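Local structure of SCARECROW-LIKE protein 7 (Oryza sativa Japonica Group, 5HYZ) at residues 36-46 / 275-285. The protein binds DNA through its GRAS domain as a probable transcription factor in plant development and abiotic stress resistance, and forms a homodimer. Residues are numbered along the deposited sequence; the frame is centred on the assembly and turned at random.
Sequences AGDPSERLAFY and RDSPERVRVER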
ATOM      1  N   ALA A  36       0.187   1.818 -28.428  1.00 31.63           N
ATOM      2  CA  ALA A  36       1.145   2.665 -27.705  1.00 38.15           C
ATOM      3  C   ALA A  36       0.619   4.068 -27.447  1.00 36.29           C
ATOM      4  O   ALA A  36       1.338   4.901 -26.912  1.00 35.19           O
ATOM      5  CB  ALA A  36       2.494   2.737 -28.464  1.00 39.09           C
ATOM      6  N   GLY A  37      -0.627   4.336 -27.823  1.00 29.83           N
ATOM      7  CA  GLY A  37      -1.188   5.674 -27.725  1.00 27.76           C
ATOM      8  C   GLY A  37      -1.951   5.941 -26.429  1.00 27.51           C
ATOM      9  O   GLY A  37      -1.569   5.424 -25.390  1.00 31.13           O
ATOM     10  N   ASP A  38      -3.020   6.723 -26.485  1.00 28.93           N
ATOM     11  CA  ASP A  38      -3.758   7.047 -25.267  1.00 30.49           C
ATOM     12  C   ASP A  38      -4.725   5.883 -24.969  1.00 30.42           C
ATOM     13  O   ASP A  38      -4.863   4.977 -25.797  1.00 25.94           O
ATOM     14  CB  ASP A  38      -4.451   8.416 -25.397  1.00 30.88           C
ATOM     15  CG  ASP A  38      -5.641   8.411 -26.323  1.00 37.77           C
ATOM     16  OD1 ASP A  38      -6.143   7.338 -26.707  1.00 39.14           O
ATOM     17  OD2 ASP A  38      -6.090   9.519 -26.687  1.00 37.79           O
ATOM     18  N   PRO A  39      -5.371   5.884 -23.788  1.00 33.42           N
ATOM     19  CA  PRO A  39      -6.242   4.746 -23.451  1.00 31.43           C
ATOM     20  C   PRO A  39      -7.297   4.396 -24.507  1.00 27.92           C
ATOM     21  O   PRO A  39      -7.495   3.198 -24.771  1.00 28.63           O
ATOM     22  CB  PRO A  39      -6.927   5.201 -22.145  1.00 28.05           C
ATOM     23  CG  PRO A  39      -5.937   6.069 -21.506  1.00 29.64           C
ATOM     24  CD  PRO A  39      -5.229   6.815 -22.649  1.00 33.67           C
ATOM     25  N   SER A  40      -7.957   5.374 -25.108  1.00 25.44           N
ATOM     26  CA  SER A  40      -8.996   5.044 -26.070  1.00 27.66           C
ATOM     27  C   SER A  40      -8.384   4.399 -27.341  1.00 27.43           C
ATOM     28  O   SER A  40      -8.988   3.494 -27.928  1.00 24.35           O
ATOM     29  CB  SER A  40      -9.819   6.281 -26.412  1.00 28.35           C
ATOM     30  OG  SER A  40      -9.014   7.195 -27.119  1.00 37.00           O
ATOM     31  N   GLU A  41      -7.186   4.852 -27.733  1.00 32.01           N
ATOM     32  CA  GLU A  41      -6.454   4.252 -28.867  1.00 27.06           C
ATOM     33  C   GLU A  41      -6.013   2.824 -28.593  1.00 27.51           C
ATOM     34  O   GLU A  41      -6.105   1.959 -29.475  1.00 24.37           O
ATOM     35  CB  GLU A  41      -5.224   5.107 -29.248  1.00 27.65           C
ATOM     36  CG  GLU A  41      -5.639   6.497 -29.777  1.00 29.54           C
ATOM     37  CD  GLU A  41      -4.466   7.471 -29.899  1.00 33.27           C
ATOM     38  OE1 GLU A  41      -3.503   7.376 -29.110  1.00 30.73           O
ATOM     39  OE2 GLU A  41      -4.515   8.320 -30.803  1.00 37.49           O
ATOM     40  N   ARG A  42      -5.524   2.557 -27.382  1.00 22.86           N
ATOM     41  CA  ARG A  42      -5.120   1.208 -27.029  1.00 23.38           C
ATOM     42  C   ARG A  42      -6.324   0.271 -26.959  1.00 19.30           C
ATOM     43  O   ARG A  42      -6.306  -0.867 -27.442  1.00 21.05           O
ATOM     44  CB  ARG A  42      -4.353   1.238 -25.698  1.00 22.30           C
ATOM     45  CG  ARG A  42      -3.078   2.048 -25.880  1.00 27.02           C
ATOM     46  CD  ARG A  42      -2.484   2.738 -24.699  1.00 35.70           C
ATOM     47  NE  ARG A  42      -1.518   1.914 -24.043  1.00 37.78           N
ATOM     48  CZ  ARG A  42      -0.239   2.198 -23.800  1.00 27.79           C
ATOM     49  NH1 ARG A  42       0.363   3.318 -24.174  1.00 34.89           N
ATOM     50  NH2 ARG A  42       0.457   1.267 -23.190  1.00 26.80           N
ATOM     51  N   LEU A  43      -7.381   0.779 -26.328  1.00 24.14           N
ATOM     52  CA  LEU A  43      -8.625   0.031 -26.210  1.00 22.63           C
ATOM     53  C   LEU A  43      -9.168  -0.375 -27.598  1.00 21.51           C
ATOM     54  O   LEU A  43      -9.503  -1.532 -27.851  1.00 22.61           O
ATOM     55  CB  LEU A  43      -9.648   0.881 -25.417  1.00 23.80           C
ATOM     56  CG  LEU A  43     -10.996   0.210 -25.156  1.00 26.06           C
ATOM     57  CD1 LEU A  43     -10.862  -0.791 -24.028  1.00 22.48           C
ATOM     58  CD2 LEU A  43     -12.016   1.250 -24.784  1.00 23.43           C
ATOM     59  N   ALA A  44      -9.252   0.590 -28.497  1.00 24.21           N
ATOM     60  CA  ALA A  44      -9.694   0.285 -29.855  1.00 23.47           C
ATOM     61  C   ALA A  44      -8.767  -0.708 -30.548  1.00 24.39           C
ATOM     62  O   ALA A  44      -9.219  -1.553 -31.311  1.00 25.16           O
ATOM     63  CB  ALA A  44      -9.789   1.574 -30.680  1.00 26.96           C
ATOM     64  N   PHE A  45      -7.471  -0.619 -30.272  1.00 24.40           N
ATOM     65  CA  PHE A  45      -6.566  -1.609 -30.850  1.00 20.73           C
ATOM     66  C   PHE A  45      -6.966  -3.046 -30.508  1.00 24.98           C
ATOM     67  O   PHE A  45      -7.109  -3.903 -31.407  1.00 22.61           O
ATOM     68  CB  PHE A  45      -5.118  -1.312 -30.402  1.00 22.78           C
ATOM     69  CG  PHE A  45      -4.120  -2.354 -30.855  1.00 24.03           C
ATOM     70  CD1 PHE A  45      -3.462  -2.210 -32.072  1.00 28.99           C
ATOM     71  CD2 PHE A  45      -3.852  -3.463 -30.082  1.00 26.28           C
ATOM     72  CE1 PHE A  45      -2.552  -3.172 -32.510  1.00 31.96           C
ATOM     73  CE2 PHE A  45      -2.930  -4.452 -30.502  1.00 33.58           C
ATOM     74  CZ  PHE A  45      -2.274  -4.293 -31.735  1.00 36.44           C
ATOM     75  N   TYR A  46      -7.173  -3.326 -29.209  1.00 21.48           N
ATOM     76  CA  TYR A  46      -7.471  -4.711 -28.851  1.00 17.93           C
ATOM     77  C   TYR A  46      -8.878  -5.114 -29.278  1.00 20.41           C
ATOM     78  O   TYR A  46      -9.108  -6.255 -29.691  1.00 21.95           O
ATOM     79  CB  TYR A  46      -7.284  -4.919 -27.347  1.00 20.38           C
ATOM     80  CG  TYR A  46      -5.826  -4.712 -27.003  1.00 23.68           C
ATOM     81  CD1 TYR A  46      -4.876  -5.688 -27.341  1.00 25.81           C
ATOM     82  CD2 TYR A  46      -5.390  -3.546 -26.378  1.00 22.98           C
ATOM     83  CE1 TYR A  46      -3.531  -5.507 -27.050  1.00 25.37           C
ATOM     84  CE2 TYR A  46      -4.052  -3.363 -26.096  1.00 23.20           C
ATOM     85  CZ  TYR A  46      -3.134  -4.341 -26.453  1.00 24.36           C
ATOM     86  OH  TYR A  46      -1.806  -4.130 -26.170  1.00 26.62           O
ATOM     87  N   ARG A 275       3.301   5.996 -20.462  1.00 40.37           N
ATOM     88  CA  ARG A 275       2.929   5.577 -21.821  1.00 43.84           C
ATOM     89  C   ARG A 275       3.904   4.581 -22.465  1.00 43.99           C
ATOM     90  O   ARG A 275       3.518   3.826 -23.344  1.00 45.95           O
ATOM     91  CB  ARG A 275       2.801   6.810 -22.722  1.00 46.45           C
ATOM     92  CG  ARG A 275       1.635   7.735 -22.412  1.00 43.36           C
ATOM     93  CD  ARG A 275       0.338   7.134 -22.950  1.00 38.43           C
ATOM     94  NE  ARG A 275      -0.844   7.817 -22.426  1.00 37.03           N
ATOM     95  CZ  ARG A 275      -1.467   8.834 -23.011  1.00 38.92           C
ATOM     96  NH1 ARG A 275      -1.033   9.305 -24.170  1.00 43.38           N
ATOM     97  NH2 ARG A 275      -2.546   9.374 -22.448  1.00 39.01           N
ATOM     98  N   ASP A 276       5.161   4.556 -22.033  1.00 43.91           N
ATOM     99  CA  ASP A 276       6.125   3.642 -22.653  1.00 45.73           C
ATOM    100  C   ASP A 276       6.435   2.406 -21.796  1.00 48.82           C
ATOM    101  O   ASP A 276       7.255   1.573 -22.171  1.00 48.28           O
ATOM    102  CB  ASP A 276       7.424   4.393 -22.979  1.00 53.89           C
ATOM    103  CG  ASP A 276       8.190   4.812 -21.734  1.00 62.15           C
ATOM    104  OD1 ASP A 276       7.540   5.216 -20.741  1.00 59.50           O
ATOM    105  OD2 ASP A 276       9.444   4.725 -21.741  1.00 67.90           O
ATOM    106  N   SER A 277       5.774   2.275 -20.647  1.00 44.25           N
ATOM    107  CA  SER A 277       6.008   1.121 -19.767  1.00 40.88           C
ATOM    108  C   SER A 277       5.747  -0.191 -20.454  1.00 37.96           C
ATOM    109  O   SER A 277       4.635  -0.435 -20.886  1.00 37.93           O
ATOM    110  CB  SER A 277       5.126   1.190 -18.506  1.00 34.41           C
ATOM    111  OG  SER A 277       5.115  -0.095 -17.887  1.00 40.53           O
ATOM    112  N   PRO A 278       6.759  -1.066 -20.529  1.00 37.84           N
ATOM    113  CA  PRO A 278       6.563  -2.415 -21.062  1.00 38.72           C
ATOM    114  C   PRO A 278       5.621  -3.275 -20.202  1.00 38.31           C
ATOM    115  O   PRO A 278       4.874  -4.114 -20.744  1.00 36.32           O
ATOM    116  CB  PRO A 278       7.987  -3.007 -21.061  1.00 40.04           C
ATOM    117  CG  PRO A 278       8.752  -2.181 -20.107  1.00 43.88           C
ATOM    118  CD  PRO A 278       8.168  -0.805 -20.190  1.00 43.59           C
ATOM    119  N   GLU A 279       5.679  -3.067 -18.883  1.00 36.68           N
ATOM    120  CA  GLU A 279       4.850  -3.795 -17.925  1.00 36.65           C
ATOM    121  C   GLU A 279       3.368  -3.502 -18.202  1.00 28.15           C
ATOM    122  O   GLU A 279       2.500  -4.404 -18.177  1.00 32.57           O
ATOM    123  CB  GLU A 279       5.213  -3.395 -16.486  1.00 36.27           C
ATOM    124  CG  GLU A 279       6.557  -3.945 -15.989  1.00 46.63           C
ATOM    125  CD  GLU A 279       7.796  -3.253 -16.593  1.00 53.15           C
ATOM    126  OE1 GLU A 279       7.748  -2.031 -16.913  1.00 49.19           O
ATOM    127  OE2 GLU A 279       8.830  -3.954 -16.740  1.00 62.14           O
ATOM    128  N   ARG A 280       3.111  -2.228 -18.451  1.00 28.79           N
ATOM    129  CA  ARG A 280       1.774  -1.778 -18.794  1.00 30.63           C
ATOM    130  C   ARG A 280       1.230  -2.477 -20.048  1.00 32.12           C
ATOM    131  O   ARG A 280       0.097  -2.963 -20.058  1.00 28.05           O
ATOM    132  CB  ARG A 280       1.780  -0.295 -18.988  1.00 29.31           C
ATOM    133  CG  ARG A 280       0.485   0.220 -19.520  1.00 32.28           C
ATOM    134  CD  ARG A 280       0.513   1.690 -19.586  1.00 29.02           C
ATOM    135  NE  ARG A 280      -0.676   2.200 -20.229  1.00 26.64           N
ATOM    136  CZ  ARG A 280      -0.923   3.490 -20.389  1.00 28.32           C
ATOM    137  NH1 ARG A 280      -0.047   4.392 -19.951  1.00 30.00           N
ATOM    138  NH2 ARG A 280      -2.036   3.883 -20.987  1.00 25.75           N
ATOM    139  N   VAL A 281       2.060  -2.575 -21.091  1.00 35.59           N
ATOM    140  CA  VAL A 281       1.644  -3.257 -22.319  1.00 31.64           C
ATOM    141  C   VAL A 281       1.405  -4.725 -22.078  1.00 29.69           C
ATOM    142  O   VAL A 281       0.485  -5.307 -22.649  1.00 32.37           O
ATOM    143  CB  VAL A 281       2.693  -3.092 -23.453  1.00 36.63           C
ATOM    144  CG1 VAL A 281       2.164  -3.693 -24.732  1.00 34.97           C
ATOM    145  CG2 VAL A 281       2.958  -1.688 -23.666  1.00 36.41           C
ATOM    146  N   ARG A 282       2.218  -5.344 -21.233  1.00 24.41           N
ATOM    147  CA  ARG A 282       2.010  -6.735 -20.932  1.00 28.08           C
ATOM    148  C   ARG A 282       0.598  -6.903 -20.351  1.00 25.98           C
ATOM    149  O   ARG A 282      -0.121  -7.807 -20.726  1.00 26.66           O
ATOM    150  CB  ARG A 282       3.060  -7.277 -19.941  1.00 26.26           C
ATOM    151  CG  ARG A 282       2.950  -8.789 -19.726  1.00 37.74           C
ATOM    152  CD  ARG A 282       4.029  -9.341 -18.781  1.00 44.95           C
ATOM    153  NE  ARG A 282       5.358  -8.961 -19.257  1.00 46.71           N
ATOM    154  CZ  ARG A 282       6.095  -7.977 -18.745  1.00 44.99           C
ATOM    155  NH1 ARG A 282       5.638  -7.276 -17.713  1.00 47.26           N
ATOM    156  NH2 ARG A 282       7.295  -7.696 -19.250  1.00 46.19           N
ATOM    157  N   VAL A 283       0.224  -6.032 -19.420  1.00 25.57           N
ATOM    158  CA  VAL A 283      -1.108  -6.166 -18.835  1.00 27.32           C
ATOM    159  C   VAL A 283      -2.199  -5.981 -19.894  1.00 23.57           C
ATOM    160  O   VAL A 283      -3.124  -6.797 -20.013  1.00 25.01           O
ATOM    161  CB  VAL A 283      -1.316  -5.130 -17.705  1.00 29.30           C
ATOM    162  CG1 VAL A 283      -2.800  -5.126 -17.240  1.00 27.07           C
ATOM    163  CG2 VAL A 283      -0.375  -5.466 -16.545  1.00 24.49           C
ATOM    164  N   GLU A 284      -2.076  -4.905 -20.648  1.00 21.83           N
ATOM    165  CA  GLU A 284      -3.050  -4.567 -21.681  1.00 23.81           C
ATOM    166  C   GLU A 284      -3.203  -5.673 -22.742  1.00 26.17           C
ATOM    167  O   GLU A 284      -4.310  -5.985 -23.175  1.00 23.77           O
ATOM    168  CB  GLU A 284      -2.679  -3.223 -22.304  1.00 24.18           C
ATOM    169  CG  GLU A 284      -2.932  -2.031 -21.325  1.00 26.63           C
ATOM    170  CD  GLU A 284      -2.265  -0.757 -21.753  1.00 29.05           C
ATOM    171  OE1 GLU A 284      -1.381  -0.842 -22.629  1.00 30.30           O
ATOM    172  OE2 GLU A 284      -2.611   0.326 -21.232  1.00 28.17           O
ATOM    173  N   ARG A 285      -2.113  -6.321 -23.120  1.00 27.68           N
ATOM    174  CA  ARG A 285      -2.172  -7.347 -24.163  1.00 24.85           C
ATOM    175  C   ARG A 285      -2.487  -8.753 -23.662  1.00 27.82           C
ATOM    176  O   ARG A 285      -3.393  -9.415 -24.174  1.00 26.13           O
ATOM    177  CB  ARG A 285      -0.843  -7.347 -24.922  1.00 29.76           C
ATOM    178  CG  ARG A 285      -0.732  -8.469 -25.904  1.00 34.24           C
ATOM    179  CD  ARG A 285       0.589  -8.427 -26.616  1.00 44.97           C
ATOM    180  NE  ARG A 285       0.616  -9.467 -27.654  1.00 58.32           N
ATOM    181  CZ  ARG A 285       1.661  -9.726 -28.444  1.00 57.00           C
ATOM    182  NH1 ARG A 285       2.774  -9.011 -28.331  1.00 53.46           N
ATOM    183  NH2 ARG A 285       1.590 -10.692 -29.353  1.00 54.41           N
TER
HETATM  184  O   HOH W   1       3.071   1.263 -22.431  1.00 39.89           O
HETATM  185  O   HOH W   2      -1.227  -1.763 -25.267  1.00 31.49           O
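A buried salt-bridge network of Arg42, Arg280 and Glu284 joins the N-terminal turns of helices 39-57 and 278-296 in the helical part of the GRAS domain. Arg42 presents the side of its guanidinium to Glu284, and two of its nitrogens settle on one oxygen: NE lies 3.1 Å from Glu284 OE1, and NH2, at 2.9 Å from Glu284 OE1, meets the syn lone pair. The other oxygen, Glu284 OE2, takes Arg280 NE at 2.9 Å, approached from above the carboxylate plane. Arg280, its chain extended, lays its guanidinium flat against that of Arg42, centres 3.7 Å apart and planes 26° from parallel; the carboxylate they share, together with Asp270 on the far end of Arg280, probably offsets the like charges. A bend at chi3 (92°) turns the Arg42 guanidinium so that its remaining edge faces backbone: NH1 donates to Gly37 O in the carbonyl plane and, weakly, to Arg275 O, while a water ties NH2 to Arg275 O and Ser277 O. The network thus links the leucine repeat (LRI) and PFYRE regions, both predicted, where the two helices begin, their segments running 42° from parallel. Each start is capped, by a capping box of Asp38 and Glu41 and by Ser277 OG accepting from Arg280 N. One turn on, the Tyr46 ring lies with Glu284 O over its centre, and OH packs on Arg285 CB at 3.6 Å; a second water bridges Tyr46 OH to Glu284 OE1. Nearer the surface, the Arg275 guanidinium lies over Asp38 CA, its NE salt-bridged to Asp270.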